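Local atomic coordinates of valine-pyruvate aminotransferase (Salmonella typhimurium, PDB entry 3G7Q), a protein that probably catalyses the pyridoxal 5'-phosphate-dependent transfer of an amino group from L-valine to pyruvate, yielding 3-methyl-2-oxobutanoate and L-alanine. Residues L356-R359 against L360-R363; M367-G370 against H371-F374; W381-T384 against H385-R389; V403-L406 against A407-E411. All coordinates share one frame; numbering follows the deposited sequence.

Interaction 1 (L356-R359 against L360-R363)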
loop_
_atom_site.group_PDB
_atom_site.type_symbol
_atom_site.label_atom_id
_atom_site.label_comp_id
_atom_site.label_asym_id
_atom_site.label_seq_id
_atom_site.Cartn_x
_atom_site.Cartn_y
_atom_site.Cartn_z
ATOM N N LEU A 356 -5.168 -16.114 30.847
ATOM C CA LEU A 356 -4.696 -17.361 30.230
ATOM C C LEU A 356 -3.583 -17.074 29.213
ATOM O O LEU A 356 -2.555 -17.744 29.204
ATOM C CB LEU A 356 -5.835 -18.085 29.552
ATOM C CG LEU A 356 -5.512 -19.534 29.137
ATOM C CD1 LEU A 356 -5.154 -20.450 30.342
ATOM C CD2 LEU A 356 -6.686 -20.117 28.314
ATOM N N TYR A 357 -3.768 -16.045 28.391
ATOM C CA TYR A 357 -2.751 -15.642 27.421
ATOM C C TYR A 357 -1.384 -15.395 28.071
ATOM O O TYR A 357 -0.356 -15.789 27.530
ATOM C CB TYR A 357 -3.198 -14.356 26.698
ATOM C CG TYR A 357 -2.098 -13.706 25.868
ATOM C CD1 TYR A 357 -1.223 -12.773 26.413
ATOM C CD2 TYR A 357 -1.964 -14.007 24.525
ATOM C CE1 TYR A 357 -0.227 -12.187 25.634
ATOM C CE2 TYR A 357 -0.954 -13.438 23.752
ATOM C CZ TYR A 357 -0.111 -12.523 24.308
ATOM O OH TYR A 357 0.864 -11.966 23.513
ATOM N N GLN A 358 -1.367 -14.702 29.203
ATOM C CA GLN A 358 -0.103 -14.423 29.907
ATOM C C GLN A 358 0.545 -15.725 30.380
ATOM O O GLN A 358 1.763 -15.895 30.315
ATOM C CB GLN A 358 -0.320 -13.480 31.093
ATOM C CG GLN A 358 -0.783 -12.074 30.679
ATOM C CD GLN A 358 0.245 -11.346 29.831
ATOM O OE1 GLN A 358 1.454 -11.510 30.037
ATOM N NE2 GLN A 358 -0.221 -10.529 28.886
ATOM N N ARG A 359 -0.277 -16.632 30.883
ATOM C CA ARG A 359 0.225 -17.921 31.381
ATOM C C ARG A 359 0.797 -18.793 30.273
ATOM O O ARG A 359 1.810 -19.483 30.475
ATOM C CB ARG A 359 -0.876 -18.652 32.136
ATOM C CG ARG A 359 -1.182 -17.937 33.428
ATOM C CD ARG A 359 -2.222 -18.636 34.210
ATOM N NE ARG A 359 -2.528 -17.920 35.453
ATOM C CZ ARG A 359 -3.418 -18.353 36.327
ATOM N NH1 ARG A 359 -4.053 -19.491 36.101
ATOM N NH2 ARG A 359 -3.653 -17.655 37.429
ATOM N N LEU A 360 0.123 -18.790 29.132
ATOM C CA LEU A 360 0.588 -19.509 27.934
ATOM C C LEU A 360 1.890 -18.877 27.415
ATOM O O LEU A 360 2.859 -19.564 27.123
ATOM C CB LEU A 360 -0.472 -19.451 26.874
ATOM C CG LEU A 360 -1.769 -20.227 27.132
ATOM C CD1 LEU A 360 -2.841 -19.946 26.057
ATOM C CD2 LEU A 360 -1.461 -21.701 27.173
ATOM N N LYS A 361 1.899 -17.559 27.311
ATOM C CA LYS A 361 3.074 -16.835 26.843
ATOM C C LYS A 361 4.297 -17.157 27.689
ATOM O O LYS A 361 5.386 -17.368 27.154
ATOM C CB LYS A 361 2.806 -15.330 26.870
ATOM C CG LYS A 361 4.002 -14.492 26.392
ATOM C CD LYS A 361 3.587 -13.070 26.073
ATOM C CE LYS A 361 3.648 -12.183 27.258
ATOM N NZ LYS A 361 5.084 -11.831 27.550
ATOM N N ALA A 362 4.124 -17.207 29.007
ATOM C CA ALA A 362 5.235 -17.527 29.920
ATOM C C ALA A 362 5.797 -18.922 29.645
ATOM O O ALA A 362 6.939 -19.201 30.000
ATOM C CB ALA A 362 4.782 -17.431 31.379
ATOM N N ARG A 363 4.978 -19.795 29.062
ATOM C CA ARG A 363 5.396 -21.137 28.684
ATOM C C ARG A 363 5.698 -21.309 27.201
ATOM O O ARG A 363 5.806 -22.433 26.727
ATOM C CB ARG A 363 4.344 -22.133 29.129
ATOM C CG ARG A 363 4.158 -22.112 30.624
ATOM C CD ARG A 363 3.337 -23.247 31.119
ATOM N NE ARG A 363 3.979 -24.539 30.890
ATOM C CZ ARG A 363 3.354 -25.705 30.972
ATOM N NH1 ARG A 363 2.059 -25.757 31.261
ATOM N NH2 ARG A 363 4.011 -26.823 30.727
HETATM O O HOH W 1 3.669 -10.195 29.649
#
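Leu360 N donates to Leu356 O at 2.9 Å, one of a run of i-to-i+4 backbone bonds. Lys361 N repeats the pattern on Tyr357 O, and Ala362 N on Gln358 O. The next bond has almost gone: Arg363 N lies 3.5 Å from Arg359 O and the approach is weak, while the same N-H bonds well to Leu360 O, 2.9 Å away. The shift from i+4 to i+3 comes where helix 353-362, a surface helix of this aminotransferase fold packed against helix 396-416, gives way to loop.

Apolar packing comes next. Leu356 and Leu360 sit one turn apart on the buried side, CG of Leu356 being 4.1 Å from CD1 of Leu360. Beside helix 17-25, the Lys361 chain leaves the backbone with CG opposite its own N (chi1 180°), which lays CD at 3.9 Å from the OH of Tyr357. Tyr357 OH itself is hydrogen-bonded to Asp23, so the lysine CD lies obliquely beside a phenol whose hydroxyl is already engaged.

The polar link is a water bridge. Lys361 bends at its last two torsions (chi3 88°, chi4 76°), bringing CE within 3.6 Å of Gln358 OE1, the two chains running side by side in the same direction. One water donates to Gln358 OE1 at 2.6 Å and accepts a weaker bond from Lys361 NZ at 3.0 Å. The two arginines look to helix 396-416 and its end: Arg359 forms a salt bridge with the Gly417 carboxylate, and Arg363 turns to Glu408 and Glu409.

Interaction 2 (M367-G370 against H371-F374). With EDO (1,2-ethanediol), chain F.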
loop_
_atom_site.group_PDB
_atom_site.type_symbol
_atom_site.label_atom_id
_atom_site.label_comp_id
_atom_site.label_asym_id
_atom_site.label_seq_id
_atom_site.Cartn_x
_atom_site.Cartn_y
_atom_site.Cartn_z
HETATM N N MSE A 367 -1.353 -17.464 21.464
HETATM C CA MSE A 367 -2.672 -17.515 20.825
HETATM C C MSE A 367 -3.262 -16.116 21.022
HETATM O O MSE A 367 -2.702 -15.321 21.778
HETATM C CB MSE A 367 -3.561 -18.591 21.458
HETATM C CG MSE A 367 -2.977 -19.946 21.303
HETATM SE SE MSE A 367 -4.209 -21.272 22.100
HETATM C CE MSE A 367 -3.364 -22.914 21.453
ATOM N N VAL A 368 -4.355 -15.797 20.328
ATOM C CA VAL A 368 -4.938 -14.448 20.433
ATOM C C VAL A 368 -6.133 -14.409 21.373
ATOM O O VAL A 368 -7.071 -15.172 21.219
ATOM C CB VAL A 368 -5.373 -13.870 19.063
ATOM C CG1 VAL A 368 -5.687 -12.380 19.217
ATOM C CG2 VAL A 368 -4.278 -14.093 18.003
ATOM N N PRO A 369 -6.092 -13.544 22.387
ATOM C CA PRO A 369 -7.282 -13.424 23.218
ATOM C C PRO A 369 -8.488 -12.963 22.405
ATOM O O PRO A 369 -8.384 -12.058 21.578
ATOM C CB PRO A 369 -6.883 -12.354 24.254
ATOM C CG PRO A 369 -5.440 -12.371 24.250
ATOM C CD PRO A 369 -4.994 -12.697 22.876
ATOM N N GLY A 370 -9.628 -13.594 22.645
ATOM C CA GLY A 370 -10.837 -13.327 21.875
ATOM C C GLY A 370 -11.472 -11.963 22.011
ATOM O O GLY A 370 -12.122 -11.481 21.088
ATOM N N HIS A 371 -11.258 -11.305 23.139
ATOM C CA HIS A 371 -11.954 -10.046 23.385
ATOM C C HIS A 371 -11.668 -8.996 22.350
ATOM O O HIS A 371 -12.512 -8.150 22.078
ATOM C CB HIS A 371 -11.600 -9.512 24.772
ATOM C CG HIS A 371 -12.268 -8.219 25.115
ATOM N ND1 HIS A 371 -13.639 -8.092 25.249
ATOM C CD2 HIS A 371 -11.747 -7.004 25.404
ATOM C CE1 HIS A 371 -13.929 -6.844 25.568
ATOM N NE2 HIS A 371 -12.799 -6.167 25.687
ATOM N N TYR A 372 -10.504 -9.089 21.735
ATOM C CA TYR A 372 -10.088 -8.117 20.774
ATOM C C TYR A 372 -10.866 -8.141 19.457
ATOM O O TYR A 372 -10.795 -7.175 18.702
ATOM C CB TYR A 372 -8.571 -8.242 20.563
ATOM C CG TYR A 372 -7.788 -8.090 21.869
ATOM C CD1 TYR A 372 -7.988 -6.983 22.706
ATOM C CD2 TYR A 372 -6.841 -9.026 22.253
ATOM C CE1 TYR A 372 -7.288 -6.842 23.906
ATOM C CE2 TYR A 372 -6.128 -8.885 23.444
ATOM C CZ TYR A 372 -6.353 -7.800 24.271
ATOM O OH TYR A 372 -5.629 -7.657 25.456
ATOM N N PHE A 373 -11.654 -9.197 19.205
ATOM C CA PHE A 373 -12.451 -9.304 17.987
ATOM C C PHE A 373 -13.907 -8.829 18.112
ATOM O O PHE A 373 -14.722 -9.131 17.237
ATOM C CB PHE A 373 -12.435 -10.761 17.496
ATOM C CG PHE A 373 -11.061 -11.284 17.200
ATOM C CD1 PHE A 373 -10.301 -11.898 18.181
ATOM C CD2 PHE A 373 -10.514 -11.156 15.927
ATOM C CE1 PHE A 373 -9.017 -12.394 17.901
ATOM C CE2 PHE A 373 -9.239 -11.638 15.652
ATOM C CZ PHE A 373 -8.492 -12.258 16.650
ATOM N N PHE A 374 -14.240 -8.150 19.205
ATOM C CA PHE A 374 -15.597 -7.679 19.459
ATOM C C PHE A 374 -15.676 -6.185 19.757
ATOM O O PHE A 374 -16.360 -5.781 20.679
ATOM C CB PHE A 374 -16.178 -8.374 20.681
ATOM C CG PHE A 374 -16.368 -9.841 20.538
ATOM C CD1 PHE A 374 -15.382 -10.719 20.943
ATOM C CD2 PHE A 374 -17.576 -10.350 20.111
ATOM C CE1 PHE A 374 -15.572 -12.064 20.849
ATOM C CE2 PHE A 374 -17.769 -11.709 20.021
ATOM C CZ PHE A 374 -16.765 -12.572 20.402
HETATM C C1 EDO F . -2.951 -9.572 25.055
HETATM O O1 EDO F . -3.821 -9.511 26.197
HETATM C C2 EDO F . -1.552 -9.068 25.416
HETATM O O2 EDO F . -1.575 -7.682 25.789
#
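A short 3-10 turn takes the chain off strand 368-369, the outermost strand of this chain's six-stranded sheet, and its closing bond runs from Phe373 N to Gly370 O, 3.0 Å long and nearly straight at the hydrogen (169°). The donor stands well above the plane of the Gly370 carbonyl. The same oxygen also meets two aromatic rings at their edges: CD1 of Phe374 lies 3.4 Å from Gly370 O, and CD1 of Phe373 is 3.5 Å from it. Two ring edges thus lie beside a carbonyl oxygen that already takes one backbone N-H.

This is the C-terminal end of the short strand, whose backbone pairs with strand 387-391 through Val368 and Gly370, and the turn folds its aromatic residues back over the residues just left. Phe373 reaches back to Val368, which it crosses at about a right angle; its CE1 is 3.6 Å from CG1 of Val368. That methyl is set opposite the valine's own backbone N (chi1 -168°), the rotation that brings it to the ring. Tyr141 of helix 138-142 stacks on Phe373.

Tyr372 returns to the proline instead. Its CE2 touches CB of Pro369 at 3.6 Å, and CD2 lies 3.5 Å from Pro369 O. The hydroxyl extends past the proline to a bound 1,2-ethanediol, probably from the crystallisation liquor: Tyr372 OH and O1 of the diol share a hydrogen bond of 2.7 Å, O1 lying at the ring edge in its plane. His371 takes another course, its ND1 bonding to Thr384 and its ring stacking on His385.

Interaction 3 (W381-T384 against H385-R389)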
loop_
_atom_site.group_PDB
_atom_site.type_symbol
_atom_site.label_atom_id
_atom_site.label_comp_id
_atom_site.label_asym_id
_atom_site.label_seq_id
_atom_site.Cartn_x
_atom_site.Cartn_y
_atom_site.Cartn_z
ATOM N N TRP A 381 -19.994 -8.357 27.495
ATOM C CA TRP A 381 -20.403 -9.751 27.409
ATOM C C TRP A 381 -19.270 -10.633 27.911
ATOM O O TRP A 381 -18.206 -10.659 27.291
ATOM C CB TRP A 381 -20.720 -10.061 25.953
ATOM C CG TRP A 381 -21.378 -11.354 25.677
ATOM C CD1 TRP A 381 -22.213 -12.039 26.489
ATOM C CD2 TRP A 381 -21.358 -12.056 24.427
ATOM N NE1 TRP A 381 -22.673 -13.164 25.845
ATOM C CE2 TRP A 381 -22.186 -13.183 24.569
ATOM C CE3 TRP A 381 -20.693 -11.847 23.205
ATOM C CZ2 TRP A 381 -22.372 -14.123 23.540
ATOM C CZ3 TRP A 381 -20.881 -12.773 22.166
ATOM C CH2 TRP A 381 -21.723 -13.889 22.344
ATOM N N PRO A 382 -19.458 -11.297 29.071
ATOM C CA PRO A 382 -18.372 -12.117 29.624
ATOM C C PRO A 382 -17.815 -13.145 28.647
ATOM O O PRO A 382 -16.617 -13.468 28.658
ATOM C CB PRO A 382 -19.041 -12.790 30.836
ATOM C CG PRO A 382 -20.061 -11.795 31.289
ATOM C CD PRO A 382 -20.624 -11.266 29.980
ATOM N N HIS A 383 -18.687 -13.664 27.804
ATOM C CA HIS A 383 -18.271 -14.578 26.741
ATOM C C HIS A 383 -17.024 -14.149 25.976
ATOM O O HIS A 383 -16.184 -14.989 25.638
ATOM C CB HIS A 383 -19.422 -14.710 25.747
ATOM C CG HIS A 383 -19.127 -15.610 24.582
ATOM N ND1 HIS A 383 -19.274 -16.977 24.652
ATOM C CD2 HIS A 383 -18.780 -15.332 23.300
ATOM C CE1 HIS A 383 -18.983 -17.504 23.471
ATOM N NE2 HIS A 383 -18.682 -16.528 22.634
ATOM N N THR A 384 -16.870 -12.858 25.703
ATOM C CA THR A 384 -15.712 -12.383 24.937
ATOM C C THR A 384 -14.399 -12.667 25.656
ATOM O O THR A 384 -13.356 -12.736 25.026
ATOM C CB THR A 384 -15.796 -10.889 24.595
ATOM O OG1 THR A 384 -15.609 -10.072 25.760
ATOM C CG2 THR A 384 -17.155 -10.573 23.925
ATOM N N HIS A 385 -14.466 -12.847 26.971
ATOM C CA HIS A 385 -13.277 -13.149 27.770
ATOM C C HIS A 385 -13.065 -14.643 27.997
ATOM O O HIS A 385 -12.256 -15.038 28.841
ATOM C CB HIS A 385 -13.393 -12.407 29.107
ATOM C CG HIS A 385 -13.362 -10.933 28.938
ATOM N ND1 HIS A 385 -12.184 -10.268 28.675
ATOM C CD2 HIS A 385 -14.342 -10.002 28.912
ATOM C CE1 HIS A 385 -12.436 -8.979 28.538
ATOM N NE2 HIS A 385 -13.739 -8.789 28.670
ATOM N N GLN A 386 -13.772 -15.482 27.251
ATOM C CA GLN A 386 -13.649 -16.921 27.395
ATOM C C GLN A 386 -13.185 -17.586 26.100
ATOM O O GLN A 386 -13.136 -18.802 26.040
ATOM C CB GLN A 386 -15.000 -17.511 27.806
ATOM C CG GLN A 386 -15.483 -16.987 29.131
ATOM C CD GLN A 386 -16.879 -17.439 29.525
ATOM O OE1 GLN A 386 -17.524 -18.282 28.879
ATOM N NE2 GLN A 386 -17.359 -16.861 30.612
ATOM N N CYS A 387 -12.818 -16.789 25.088
ATOM C CA CYS A 387 -12.428 -17.325 23.785
ATOM C C CYS A 387 -11.012 -16.948 23.402
ATOM O O CYS A 387 -10.464 -15.953 23.897
ATOM C CB CYS A 387 -13.368 -16.821 22.688
ATOM S SG CYS A 387 -15.122 -17.213 22.854
HETATM N N MSE A 388 -10.430 -17.748 22.518
HETATM C CA MSE A 388 -9.134 -17.469 21.930
HETATM C C MSE A 388 -9.109 -17.937 20.497
HETATM O O MSE A 388 -9.797 -18.886 20.132
HETATM C CB MSE A 388 -8.000 -18.179 22.671
HETATM C CG MSE A 388 -7.868 -17.759 24.129
HETATM SE SE MSE A 388 -6.112 -18.213 24.871
HETATM C CE MSE A 388 -5.503 -16.690 23.995
ATOM N N ARG A 389 -8.298 -17.278 19.678
ATOM C CA ARG A 389 -8.100 -17.726 18.307
ATOM C C ARG A 389 -6.729 -18.386 18.157
ATOM O O ARG A 389 -5.721 -17.865 18.656
ATOM C CB ARG A 389 -8.131 -16.549 17.346
ATOM C CG ARG A 389 -8.158 -16.949 15.871
ATOM C CD ARG A 389 -7.858 -15.740 14.944
ATOM N NE ARG A 389 -6.428 -15.406 14.877
ATOM C CZ ARG A 389 -5.928 -14.346 14.230
ATOM N NH1 ARG A 389 -6.729 -13.503 13.586
ATOM N NH2 ARG A 389 -4.619 -14.116 14.233
HETATM O O HOH W 2 -19.826 -17.449 27.582
#
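Pro382 O accepts from His385 N at 2.8 Å, and His383 O accepts from Gln386 N at 2.9 Å: two successive i-to-i+3 bonds of the 3-10 turn that leads into strand 387-391, an inner strand of the six-stranded sheet. In both, the donor stands above the carbonyl plane, by 45° and 58°. The turn starts one residue earlier, where Thr384 N bonds to Trp381 O.

Several side-chain polar atoms are satisfied as well. Gln386, extended beyond CG, has its OE1 held by several donors: a water gives it a bond of 2.8 Å, and Trp345 NE1 and Asp348 N add two more. The same water lies in the plane of the His383 ring at its edge, 3.0 Å from ND1, so it joins the two side chains. NE2, the other ring nitrogen of His383, is paired with Tyr168 OH. Both nitrogens of this buried imidazole thus have partners, which should fix how the ring is turned.

Thr384 OG1 sits between its own backbone N and carbonyl carbon (chi1 71°) and lies obliquely by the His385 ring, 3.4 Å from its CD2; OG1 also pairs with His371 ND1. His385 runs alongside the threonine and takes Glu354 through ND1. CB of His383 lies over the centre of the Trp381 ring, 3.3 Å above its plane. Cys387, the first strand residue, places SG over one face of the His383 imidazole, 4.0 Å from the ring centroid.

Interaction 4 (V403-L406 against A407-E411)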
loop_
_atom_site.group_PDB
_atom_site.type_symbol
_atom_site.label_atom_id
_atom_site.label_comp_id
_atom_site.label_asym_id
_atom_site.label_seq_id
_atom_site.Cartn_x
_atom_site.Cartn_y
_atom_site.Cartn_z
ATOM N N VAL A 403 -1.040 -27.393 22.348
ATOM C CA VAL A 403 -2.305 -27.905 22.898
ATOM C C VAL A 403 -2.077 -28.566 24.246
ATOM O O VAL A 403 -2.872 -28.382 25.179
ATOM C CB VAL A 403 -3.028 -28.850 21.880
ATOM C CG1 VAL A 403 -4.145 -29.660 22.550
ATOM C CG2 VAL A 403 -3.567 -28.016 20.685
ATOM N N LYS A 404 -0.999 -29.327 24.376
ATOM C CA LYS A 404 -0.681 -29.964 25.641
ATOM C C LYS A 404 -0.526 -28.908 26.745
ATOM O O LYS A 404 -1.064 -29.066 27.859
ATOM C CB LYS A 404 0.592 -30.796 25.506
ATOM C CG LYS A 404 1.032 -31.496 26.804
ATOM C CD LYS A 404 2.243 -32.373 26.567
ATOM C CE LYS A 404 2.689 -33.052 27.854
ATOM N NZ LYS A 404 3.820 -33.968 27.566
ATOM N N ILE A 405 0.205 -27.838 26.436
ATOM C CA ILE A 405 0.430 -26.744 27.394
ATOM C C ILE A 405 -0.912 -26.042 27.676
ATOM O O ILE A 405 -1.254 -25.775 28.838
ATOM C CB ILE A 405 1.499 -25.771 26.869
ATOM C CG1 ILE A 405 2.893 -26.443 26.960
ATOM C CG2 ILE A 405 1.486 -24.440 27.628
ATOM C CD1 ILE A 405 3.990 -25.672 26.251
ATOM N N LEU A 406 -1.664 -25.769 26.623
ATOM C CA LEU A 406 -2.996 -25.178 26.782
ATOM C C LEU A 406 -3.853 -25.992 27.746
ATOM O O LEU A 406 -4.441 -25.447 28.674
ATOM C CB LEU A 406 -3.715 -25.048 25.426
ATOM C CG LEU A 406 -5.186 -24.566 25.438
ATOM C CD1 LEU A 406 -5.341 -23.157 26.000
ATOM C CD2 LEU A 406 -5.848 -24.667 24.021
ATOM N N ALA A 407 -3.949 -27.299 27.523
ATOM C CA ALA A 407 -4.749 -28.154 28.388
ATOM C C ALA A 407 -4.248 -28.116 29.817
ATOM O O ALA A 407 -5.042 -28.151 30.757
ATOM C CB ALA A 407 -4.790 -29.595 27.832
ATOM N N GLU A 408 -2.933 -28.081 30.011
ATOM C CA GLU A 408 -2.400 -27.975 31.373
ATOM C C GLU A 408 -2.824 -26.676 32.068
ATOM O O GLU A 408 -3.153 -26.688 33.242
ATOM C CB GLU A 408 -0.878 -28.078 31.369
ATOM C CG GLU A 408 -0.367 -29.483 31.073
ATOM C CD GLU A 408 1.130 -29.542 30.863
ATOM O OE1 GLU A 408 1.792 -28.520 31.033
ATOM O OE2 GLU A 408 1.646 -30.621 30.536
ATOM N N GLU A 409 -2.833 -25.575 31.322
ATOM C CA GLU A 409 -3.208 -24.257 31.865
ATOM C C GLU A 409 -4.713 -24.147 32.108
ATOM O O GLU A 409 -5.122 -23.520 33.076
ATOM C CB GLU A 409 -2.671 -23.137 30.966
ATOM C CG GLU A 409 -1.144 -23.073 30.975
ATOM C CD GLU A 409 -0.556 -22.995 32.364
ATOM O OE1 GLU A 409 -1.055 -22.205 33.217
ATOM O OE2 GLU A 409 0.412 -23.744 32.629
ATOM N N ILE A 410 -5.520 -24.735 31.230
ATOM C CA ILE A 410 -6.961 -24.794 31.438
ATOM C C ILE A 410 -7.236 -25.611 32.714
ATOM O O ILE A 410 -7.994 -25.180 33.576
ATOM C CB ILE A 410 -7.708 -25.389 30.231
ATOM C CG1 ILE A 410 -7.634 -24.478 28.988
ATOM C CG2 ILE A 410 -9.180 -25.686 30.565
ATOM C CD1 ILE A 410 -8.240 -23.110 29.142
ATOM N N GLU A 411 -6.576 -26.762 32.864
ATOM C CA GLU A 411 -6.747 -27.589 34.063
ATOM C C GLU A 411 -6.335 -26.813 35.293
ATOM O O GLU A 411 -7.015 -26.889 36.312
ATOM C CB GLU A 411 -5.921 -28.881 33.959
ATOM C CG GLU A 411 -5.695 -29.676 35.237
ATOM C CD GLU A 411 -6.940 -30.254 35.897
ATOM O OE1 GLU A 411 -7.964 -30.392 35.199
ATOM O OE2 GLU A 411 -6.871 -30.609 37.114
#
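Leu406 and Ile410 meet one turn apart on helix 396-416, the long C-terminal helix of this aminotransferase fold, with CD1 of Leu406 4.0 Å from CG1 of Ile410 in one of that isoleucine's two conformers, so the touch is not certain. The two chains run side by side and point the same way, into the buried strip where Phe346 touches Leu406.

The backbone bonds are regular i-to-i+4 alpha-helical ones. Ala407 N binds Val403 O at 2.8 Å and Ile410 N binds Leu406 O at 2.9 Å; between them Glu408 pairs with Lys404 and Glu409 with Ile405. No break in the helix interrupts this run.

Charged groups occupy other sides. Glu409 bends at chi2 (-53°) and Glu408 stays extended, yet both carboxylates form salt bridges with the same NH1 of Arg363. Sharing one cation probably eases the repulsion between the two acids. Lys404, fully extended, comes near Glu408 without a direct ion pair: NZ stays 5.0 Å from Glu408 OE2, an attraction at long range at most, and the nearest touch of the two side chains is Lys404 CE to Glu408 OE2 at 3.8 Å.

In the fold
Helices 353-362 and 396-416 bring interactions 1 and 4 together, their centres about 10 Å apart: besides the arginine bridges, Leu356 CD1 packs on Glu409 CB at 3.7 Å. Interactions 2 and 3 are closer still, about 7 Å between centres, because strands 368-369 and 387-391 are neighbours in one sheet; Gly370 N probably bonds to Cys387 O at 2.8 Å. Met388, a selenomethionine on the second strand, ties interaction 3 to interaction 1, its SE 3.9 Å from Leu360 CD1. Tyr357 CD2 likewise packs on Pro369 CD at 3.7 Å, and the diol bound by Tyr372 lies close to Tyr357. Interactions 3 and 4 do not touch.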